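Local coordinates for putative ubiquinone biosynthesis protein (Nostoc punctiforme, PDB 3MSQ) that belongs to the Coq4 family and probably takes part in the biosynthesis of ubiquinone or a related quinone, at residues Y8-F20 with R35-Q47. Numbering follows the deposited sequence.
Sequences YNNDKGLLAYIQF and RVFDFEDALDQTQ
Phe39 enters the N-terminal antiparallel helix pair as a knob among Gly13, Ala16, Tyr17 and Phe20, a worked example of knobs-into-holes packing; the axes of helices 11-20 and 35-42 approach to 9.2 Å. Phe20, its CG anti to the backbone N, extends across Phe39 in an offset stack, the ring planes 27° from parallel. Phe20 CB also lies over that face of Phe39, with Leu43 CD1 on the opposite one. Beside the stack, Tyr17 points the same way as Phe39, whose CZ meets the tyrosine ring at its edge. The small Ala16 and Ala42 touch through their CB atoms, and Gly13 CA comes 3.9 Å from Thr46 CG2. Just beyond the type I turn from Leu43 to Thr46, Gln47 N donates a nearly straight hydrogen bond (170°) to Asn10 OD1, in the carbonyl plane, while Gln47 CA makes a CH-pi contact over the centre of the Tyr8 ring. Gln45 lies across the aliphatic part of Lys12, whose NZ makes a salt bridge to Asp11 of the fourth subunit. Helix 156-172 backs the aromatic cluster, touching Tyr17, Phe20 and Phe39, and Tyr17 OH is hydrogen-bonded to Tyr17 OH of the second subunit, tying the hairpin into the tetramer.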
ATOM      1  N   TYR A   8       2.631  11.459  18.322  1.00 76.15           N
ATOM      2  CA  TYR A   8       3.030  11.442  16.901  1.00 72.97           C
ATOM      3  C   TYR A   8       2.249  10.423  16.084  1.00 74.80           C
ATOM      4  O   TYR A   8       2.035   9.310  16.567  1.00 75.51           O
ATOM      5  CB  TYR A   8       4.515  11.056  16.774  1.00 72.92           C
ATOM      6  CG  TYR A   8       5.476  11.906  17.570  1.00 74.25           C
ATOM      7  CD1 TYR A   8       5.906  13.144  17.092  1.00 74.17           C
ATOM      8  CD2 TYR A   8       5.995  11.458  18.780  1.00 77.04           C
ATOM      9  CE1 TYR A   8       6.820  13.922  17.805  1.00 74.61           C
ATOM     10  CE2 TYR A   8       6.908  12.228  19.504  1.00 78.49           C
ATOM     11  CZ  TYR A   8       7.323  13.456  19.010  1.00 82.65           C
ATOM     12  OH  TYR A   8       8.239  14.203  19.710  1.00 84.01           O
ATOM     13  N   ASN A   9       1.910  10.744  14.817  1.00 68.57           N
ATOM     14  CA  ASN A   9       1.241   9.766  13.946  1.00 67.09           C
ATOM     15  C   ASN A   9       2.228   9.130  12.980  1.00 65.94           C
ATOM     16  O   ASN A   9       2.461   9.650  11.887  1.00 66.29           O
ATOM     17  CB  ASN A   9       0.003  10.332  13.222  1.00 68.60           C
ATOM     18  CG  ASN A   9      -0.934   9.261  12.683  1.00 85.46           C
ATOM     19  OD1 ASN A   9      -0.519   8.202  12.199  1.00 79.38           O
ATOM     20  ND2 ASN A   9      -2.231   9.516  12.732  1.00 74.36           N
ATOM     21  N   ASN A  10       2.815   8.003  13.401  1.00 58.36           N
ATOM     22  CA  ASN A  10       3.799   7.247  12.619  1.00 54.78           C
ATOM     23  C   ASN A  10       3.148   6.463  11.501  1.00 57.28           C
ATOM     24  O   ASN A  10       3.747   6.337  10.445  1.00 56.49           O
ATOM     25  CB  ASN A  10       4.642   6.341  13.517  1.00 46.35           C
ATOM     26  CG  ASN A  10       5.422   7.088  14.564  1.00 57.29           C
ATOM     27  OD1 ASN A  10       6.178   8.019  14.278  1.00 48.00           O
ATOM     28  ND2 ASN A  10       5.291   6.665  15.808  1.00 57.28           N
ATOM     29  N   ASP A  11       1.912   5.968  11.705  1.00 54.54           N
ATOM     30  CA  ASP A  11       1.151   5.219  10.696  1.00 53.94           C
ATOM     31  C   ASP A  11       0.949   6.022   9.421  1.00 60.82           C
ATOM     32  O   ASP A  11       0.992   5.450   8.333  1.00 61.73           O
ATOM     33  CB  ASP A  11      -0.187   4.721  11.249  1.00 55.47           C
ATOM     34  CG  ASP A  11      -0.034   3.719  12.378  1.00 57.56           C
ATOM     35  OD1 ASP A  11       0.627   2.668  12.158  1.00 54.42           O
ATOM     36  OD2 ASP A  11      -0.548   3.995  13.498  1.00 60.50           O
ATOM     37  N   LYS A  12       0.806   7.356   9.548  1.00 59.02           N
ATOM     38  CA  LYS A  12       0.678   8.262   8.405  1.00 58.79           C
ATOM     39  C   LYS A  12       2.011   8.384   7.632  1.00 61.64           C
ATOM     40  O   LYS A  12       2.005   8.603   6.418  1.00 62.43           O
ATOM     41  CB  LYS A  12       0.097   9.611   8.823  1.00 60.69           C
ATOM     42  CG  LYS A  12      -1.399   9.532   9.110  1.00 66.25           C
ATOM     43  CD  LYS A  12      -2.065  10.900   9.100  1.00 71.91           C
ATOM     44  CE  LYS A  12      -3.463  10.864   9.666  1.00 82.76           C
ATOM     45  NZ  LYS A  12      -4.423  10.130   8.798  1.00 83.35           N
ATOM     46  N   GLY A  13       3.121   8.164   8.328  1.00 54.78           N
ATOM     47  CA  GLY A  13       4.438   8.119   7.720  1.00 52.36           C
ATOM     48  C   GLY A  13       4.540   6.903   6.826  1.00 52.96           C
ATOM     49  O   GLY A  13       4.988   7.012   5.684  1.00 52.45           O
ATOM     50  N   LEU A  14       4.074   5.745   7.322  1.00 48.35           N
ATOM     51  CA  LEU A  14       4.048   4.492   6.552  1.00 47.51           C
ATOM     52  C   LEU A  14       3.125   4.618   5.330  1.00 52.84           C
ATOM     53  O   LEU A  14       3.477   4.142   4.246  1.00 55.60           O
ATOM     54  CB  LEU A  14       3.627   3.288   7.423  1.00 47.14           C
ATOM     55  CG  LEU A  14       3.646   1.916   6.733  1.00 49.34           C
ATOM     56  CD1 LEU A  14       4.969   1.642   6.108  1.00 47.68           C
ATOM     57  CD2 LEU A  14       3.222   0.803   7.672  1.00 49.02           C
ATOM     58  N   LEU A  15       1.971   5.271   5.500  1.00 47.33           N
ATOM     59  CA  LEU A  15       1.027   5.512   4.416  1.00 47.52           C
ATOM     60  C   LEU A  15       1.664   6.380   3.338  1.00 54.34           C
ATOM     61  O   LEU A  15       1.472   6.118   2.146  1.00 54.02           O
ATOM     62  CB  LEU A  15      -0.275   6.148   4.942  1.00 47.39           C
ATOM     63  CG  LEU A  15      -1.232   5.180   5.678  1.00 51.32           C
ATOM     64  CD1 LEU A  15      -2.271   5.924   6.456  1.00 51.33           C
ATOM     65  CD2 LEU A  15      -1.911   4.208   4.712  1.00 53.02           C
ATOM     66  N   ALA A  16       2.477   7.372   3.757  1.00 52.00           N
ATOM     67  CA  ALA A  16       3.190   8.287   2.860  1.00 50.85           C
ATOM     68  C   ALA A  16       4.255   7.553   2.030  1.00 55.54           C
ATOM     69  O   ALA A  16       4.458   7.883   0.851  1.00 56.07           O
ATOM     70  CB  ALA A  16       3.822   9.397   3.662  1.00 50.10           C
ATOM     71  N   TYR A  17       4.931   6.562   2.656  1.00 49.74           N
ATOM     72  CA  TYR A  17       5.976   5.753   2.040  1.00 47.70           C
ATOM     73  C   TYR A  17       5.341   4.816   1.018  1.00 52.96           C
ATOM     74  O   TYR A  17       5.858   4.686  -0.098  1.00 53.39           O
ATOM     75  CB  TYR A  17       6.762   5.005   3.133  1.00 47.41           C
ATOM     76  CG  TYR A  17       7.849   4.079   2.642  1.00 49.43           C
ATOM     77  CD1 TYR A  17       8.968   4.571   1.974  1.00 51.30           C
ATOM     78  CD2 TYR A  17       7.810   2.718   2.925  1.00 50.65           C
ATOM     79  CE1 TYR A  17       9.989   3.718   1.540  1.00 51.34           C
ATOM     80  CE2 TYR A  17       8.822   1.859   2.498  1.00 51.60           C
ATOM     81  CZ  TYR A  17       9.905   2.362   1.798  1.00 58.41           C
ATOM     82  OH  TYR A  17      10.893   1.502   1.377  1.00 62.60           O
ATOM     83  N   ILE A  18       4.201   4.190   1.386  1.00 48.27           N
ATOM     84  CA  ILE A  18       3.436   3.301   0.499  1.00 47.96           C
ATOM     85  C   ILE A  18       2.950   4.102  -0.733  1.00 51.95           C
ATOM     86  O   ILE A  18       3.082   3.633  -1.864  1.00 52.22           O
ATOM     87  CB  ILE A  18       2.285   2.603   1.281  1.00 50.70           C
ATOM     88  CG1 ILE A  18       2.850   1.487   2.207  1.00 49.81           C
ATOM     89  CG2 ILE A  18       1.199   2.064   0.332  1.00 50.95           C
ATOM     90  CD1 ILE A  18       1.916   0.949   3.261  1.00 47.68           C
ATOM     91  N   GLN A  19       2.463   5.336  -0.499  1.00 48.99           N
ATOM     92  CA  GLN A  19       2.018   6.275  -1.533  1.00 48.29           C
ATOM     93  C   GLN A  19       3.194   6.538  -2.498  1.00 53.92           C
ATOM     94  O   GLN A  19       3.046   6.349  -3.716  1.00 54.06           O
ATOM     95  CB  GLN A  19       1.527   7.583  -0.885  1.00 47.61           C
ATOM     96  CG  GLN A  19       1.081   8.655  -1.879  1.00 48.54           C
ATOM     97  CD  GLN A  19       0.954  10.038  -1.249  1.00 87.59           C
ATOM     98  OE1 GLN A  19       0.764  10.226  -0.028  1.00 81.49           O
ATOM     99  NE2 GLN A  19       1.002  11.055  -2.091  1.00 91.09           N
ATOM    100  N   PHE A  20       4.377   6.895  -1.923  1.00 49.25           N
ATOM    101  CA  PHE A  20       5.594   7.185  -2.652  1.00 48.77           C
ATOM    102  C   PHE A  20       6.064   5.997  -3.515  1.00 53.88           C
ATOM    103  O   PHE A  20       6.321   6.179  -4.712  1.00 55.02           O
ATOM    104  CB  PHE A  20       6.686   7.667  -1.686  1.00 50.00           C
ATOM    105  CG  PHE A  20       7.866   8.329  -2.363  1.00 51.85           C
ATOM    106  CD1 PHE A  20       7.700   9.482  -3.117  1.00 55.39           C
ATOM    107  CD2 PHE A  20       9.147   7.797  -2.245  1.00 54.71           C
ATOM    108  CE1 PHE A  20       8.786  10.063  -3.781  1.00 56.84           C
ATOM    109  CE2 PHE A  20      10.243   8.410  -2.873  1.00 57.55           C
ATOM    110  CZ  PHE A  20      10.052   9.520  -3.658  1.00 55.61           C
ATOM    111  N   ARG A  35       6.582  15.068  -5.851  1.00 83.35           N
ATOM    112  CA  ARG A  35       6.249  13.808  -5.178  1.00 80.66           C
ATOM    113  C   ARG A  35       7.095  13.634  -3.916  1.00 78.66           C
ATOM    114  O   ARG A  35       6.609  13.079  -2.926  1.00 78.34           O
ATOM    115  CB  ARG A  35       6.471  12.597  -6.115  1.00 81.02           C
ATOM    116  CG  ARG A  35       5.420  12.433  -7.210  1.00 90.74           C
ATOM    117  CD  ARG A  35       5.407  11.024  -7.792  1.00 98.61           C
ATOM    118  NE  ARG A  35       6.479  10.804  -8.765  1.00104.81           N
ATOM    119  CZ  ARG A  35       7.615  10.160  -8.510  1.00114.18           C
ATOM    120  NH1 ARG A  35       7.840   9.641  -7.303  1.00 97.78           N
ATOM    121  NH2 ARG A  35       8.532  10.020  -9.458  1.00 96.12           N
ATOM    122  N   VAL A  36       8.370  14.090  -3.969  1.00 70.80           N
ATOM    123  CA  VAL A  36       9.335  14.011  -2.862  1.00 67.71           C
ATOM    124  C   VAL A  36       8.980  15.033  -1.787  1.00 69.55           C
ATOM    125  O   VAL A  36       9.043  14.708  -0.599  1.00 68.11           O
ATOM    126  CB  VAL A  36      10.808  14.125  -3.332  1.00 70.26           C
ATOM    127  CG1 VAL A  36      11.778  13.808  -2.195  1.00 68.73           C
ATOM    128  CG2 VAL A  36      11.068  13.201  -4.510  1.00 70.71           C
ATOM    129  N   PHE A  37       8.571  16.248  -2.206  1.00 65.66           N
ATOM    130  CA  PHE A  37       8.151  17.299  -1.295  1.00 65.09           C
ATOM    131  C   PHE A  37       6.913  16.889  -0.506  1.00 66.63           C
ATOM    132  O   PHE A  37       6.912  17.069   0.710  1.00 68.95           O
ATOM    133  CB  PHE A  37       7.929  18.628  -2.028  1.00 68.36           C
ATOM    134  CG  PHE A  37       9.154  19.225  -2.691  1.00 70.89           C
ATOM    135  CD1 PHE A  37      10.411  19.117  -2.101  1.00 73.64           C
ATOM    136  CD2 PHE A  37       9.045  19.927  -3.884  1.00 75.32           C
ATOM    137  CE1 PHE A  37      11.542  19.668  -2.714  1.00 75.05           C
ATOM    138  CE2 PHE A  37      10.169  20.500  -4.486  1.00 78.87           C
ATOM    139  CZ  PHE A  37      11.410  20.371  -3.893  1.00 76.18           C
ATOM    140  N   ASP A  38       5.895  16.295  -1.175  1.00 58.26           N
ATOM    141  CA  ASP A  38       4.661  15.811  -0.548  1.00 56.62           C
ATOM    142  C   ASP A  38       4.985  14.753   0.497  1.00 55.24           C
ATOM    143  O   ASP A  38       4.367  14.750   1.570  1.00 56.22           O
ATOM    144  CB  ASP A  38       3.696  15.204  -1.599  1.00 59.72           C
ATOM    145  CG  ASP A  38       3.081  16.150  -2.619  1.00 70.94           C
ATOM    146  OD1 ASP A  38       3.151  17.388  -2.412  1.00 73.97           O
ATOM    147  OD2 ASP A  38       2.510  15.652  -3.617  1.00 73.02           O
ATOM    148  N   PHE A  39       5.949  13.866   0.185  1.00 47.52           N
ATOM    149  CA  PHE A  39       6.402  12.783   1.061  1.00 47.38           C
ATOM    150  C   PHE A  39       7.116  13.350   2.293  1.00 54.39           C
ATOM    151  O   PHE A  39       6.766  12.998   3.428  1.00 54.11           O
ATOM    152  CB  PHE A  39       7.312  11.809   0.291  1.00 48.44           C
ATOM    153  CG  PHE A  39       7.808  10.586   1.036  1.00 49.36           C
ATOM    154  CD1 PHE A  39       7.126  10.095   2.148  1.00 52.59           C
ATOM    155  CD2 PHE A  39       8.922   9.893   0.593  1.00 51.00           C
ATOM    156  CE1 PHE A  39       7.590   8.977   2.834  1.00 53.31           C
ATOM    157  CE2 PHE A  39       9.380   8.772   1.275  1.00 53.42           C
ATOM    158  CZ  PHE A  39       8.711   8.318   2.387  1.00 51.93           C
ATOM    159  N   GLU A  40       8.104  14.241   2.054  1.00 52.49           N
ATOM    160  CA  GLU A  40       8.893  14.944   3.058  1.00 52.06           C
ATOM    161  C   GLU A  40       7.971  15.571   4.092  1.00 54.56           C
ATOM    162  O   GLU A  40       8.208  15.425   5.288  1.00 55.27           O
ATOM    163  CB  GLU A  40       9.680  16.051   2.355  1.00 53.81           C
ATOM    164  CG  GLU A  40      11.182  15.955   2.504  1.00 68.52           C
ATOM    165  CD  GLU A  40      11.864  17.265   2.180  1.00 95.26           C
ATOM    166  OE1 GLU A  40      12.063  17.565   0.978  1.00 83.85           O
ATOM    167  OE2 GLU A  40      12.154  18.015   3.140  1.00 91.18           O
ATOM    168  N   ASP A  41       6.911  16.252   3.612  1.00 49.50           N
ATOM    169  CA  ASP A  41       5.878  16.928   4.407  1.00 49.40           C
ATOM    170  C   ASP A  41       5.116  15.946   5.307  1.00 52.81           C
ATOM    171  O   ASP A  41       4.828  16.253   6.468  1.00 51.02           O
ATOM    172  CB  ASP A  41       4.889  17.689   3.483  1.00 51.33           C
ATOM    173  CG  ASP A  41       5.439  18.891   2.715  1.00 62.33           C
ATOM    174  OD1 ASP A  41       6.624  19.265   2.943  1.00 61.25           O
ATOM    175  OD2 ASP A  41       4.699  19.442   1.868  1.00 71.82           O
ATOM    176  N   ALA A  42       4.794  14.760   4.765  1.00 51.01           N
ATOM    177  CA  ALA A  42       4.061  13.723   5.488  1.00 51.47           C
ATOM    178  C   ALA A  42       4.883  13.107   6.631  1.00 57.72           C
ATOM    179  O   ALA A  42       4.308  12.522   7.554  1.00 58.99           O
ATOM    180  CB  ALA A  42       3.603  12.660   4.528  1.00 52.11           C
ATOM    181  N   LEU A  43       6.224  13.262   6.586  1.00 52.59           N
ATOM    182  CA  LEU A  43       7.094  12.721   7.618  1.00 50.90           C
ATOM    183  C   LEU A  43       7.245  13.678   8.800  1.00 55.26           C
ATOM    184  O   LEU A  43       7.732  13.265   9.850  1.00 57.49           O
ATOM    185  CB  LEU A  43       8.467  12.331   7.050  1.00 49.89           C
ATOM    186  CG  LEU A  43       8.509  11.329   5.921  1.00 54.07           C
ATOM    187  CD1 LEU A  43       9.884  11.319   5.279  1.00 53.85           C
ATOM    188  CD2 LEU A  43       8.105   9.929   6.393  1.00 55.57           C
ATOM    189  N   ASP A  44       6.817  14.936   8.654  1.00 49.88           N
ATOM    190  CA  ASP A  44       6.914  15.947   9.719  1.00 49.57           C
ATOM    191  C   ASP A  44       6.141  15.588  10.991  1.00 53.74           C
ATOM    192  O   ASP A  44       6.495  16.030  12.090  1.00 53.41           O
ATOM    193  CB  ASP A  44       6.423  17.310   9.208  1.00 51.49           C
ATOM    194  CG  ASP A  44       7.211  17.937   8.058  1.00 64.57           C
ATOM    195  OD1 ASP A  44       8.357  17.451   7.756  1.00 62.83           O
ATOM    196  OD2 ASP A  44       6.712  18.931   7.484  1.00 73.70           O
ATOM    197  N   GLN A  45       5.073  14.805  10.827  1.00 51.80           N
ATOM    198  CA  GLN A  45       4.182  14.358  11.903  1.00 52.59           C
ATOM    199  C   GLN A  45       4.749  13.162  12.700  1.00 55.36           C
ATOM    200  O   GLN A  45       4.237  12.859  13.782  1.00 54.99           O
ATOM    201  CB  GLN A  45       2.797  14.020  11.322  1.00 54.72           C
ATOM    202  CG  GLN A  45       2.786  12.825  10.343  1.00 71.22           C
ATOM    203  CD  GLN A  45       1.532  12.764   9.498  1.00 89.56           C
ATOM    204  OE1 GLN A  45       0.403  12.920   9.983  1.00 81.03           O
ATOM    205  NE2 GLN A  45       1.699  12.492   8.208  1.00 85.88           N
ATOM    206  N   THR A  46       5.775  12.476  12.149  1.00 50.06           N
ATOM    207  CA  THR A  46       6.406  11.311  12.775  1.00 49.95           C
ATOM    208  C   THR A  46       7.330  11.686  13.950  1.00 56.25           C
ATOM    209  O   THR A  46       7.720  12.843  14.098  1.00 56.89           O
ATOM    210  CB  THR A  46       7.169  10.469  11.734  1.00 49.19           C
ATOM    211  OG1 THR A  46       8.313  11.204  11.322  1.00 46.53           O
ATOM    212  CG2 THR A  46       6.321  10.092  10.524  1.00 48.02           C
ATOM    213  N   GLN A  47       7.691  10.691  14.759  1.00 54.64           N
ATOM    214  CA  GLN A  47       8.596  10.824  15.887  1.00 55.72           C
ATOM    215  C   GLN A  47      10.047  11.045  15.423  1.00 63.29           C
ATOM    216  O   GLN A  47      10.789  11.770  16.089  1.00 63.18           O
ATOM    217  CB  GLN A  47       8.502   9.579  16.769  1.00 57.76           C
ATOM    218  CG  GLN A  47       9.176   9.754  18.116  1.00 66.63           C
ATOM    219  CD  GLN A  47       9.296   8.483  18.895  1.00 75.67           C
ATOM    220  OE1 GLN A  47       8.481   7.564  18.782  1.00 67.79           O
ATOM    221  NE2 GLN A  47      10.301   8.433  19.748  1.00 71.19           N
TER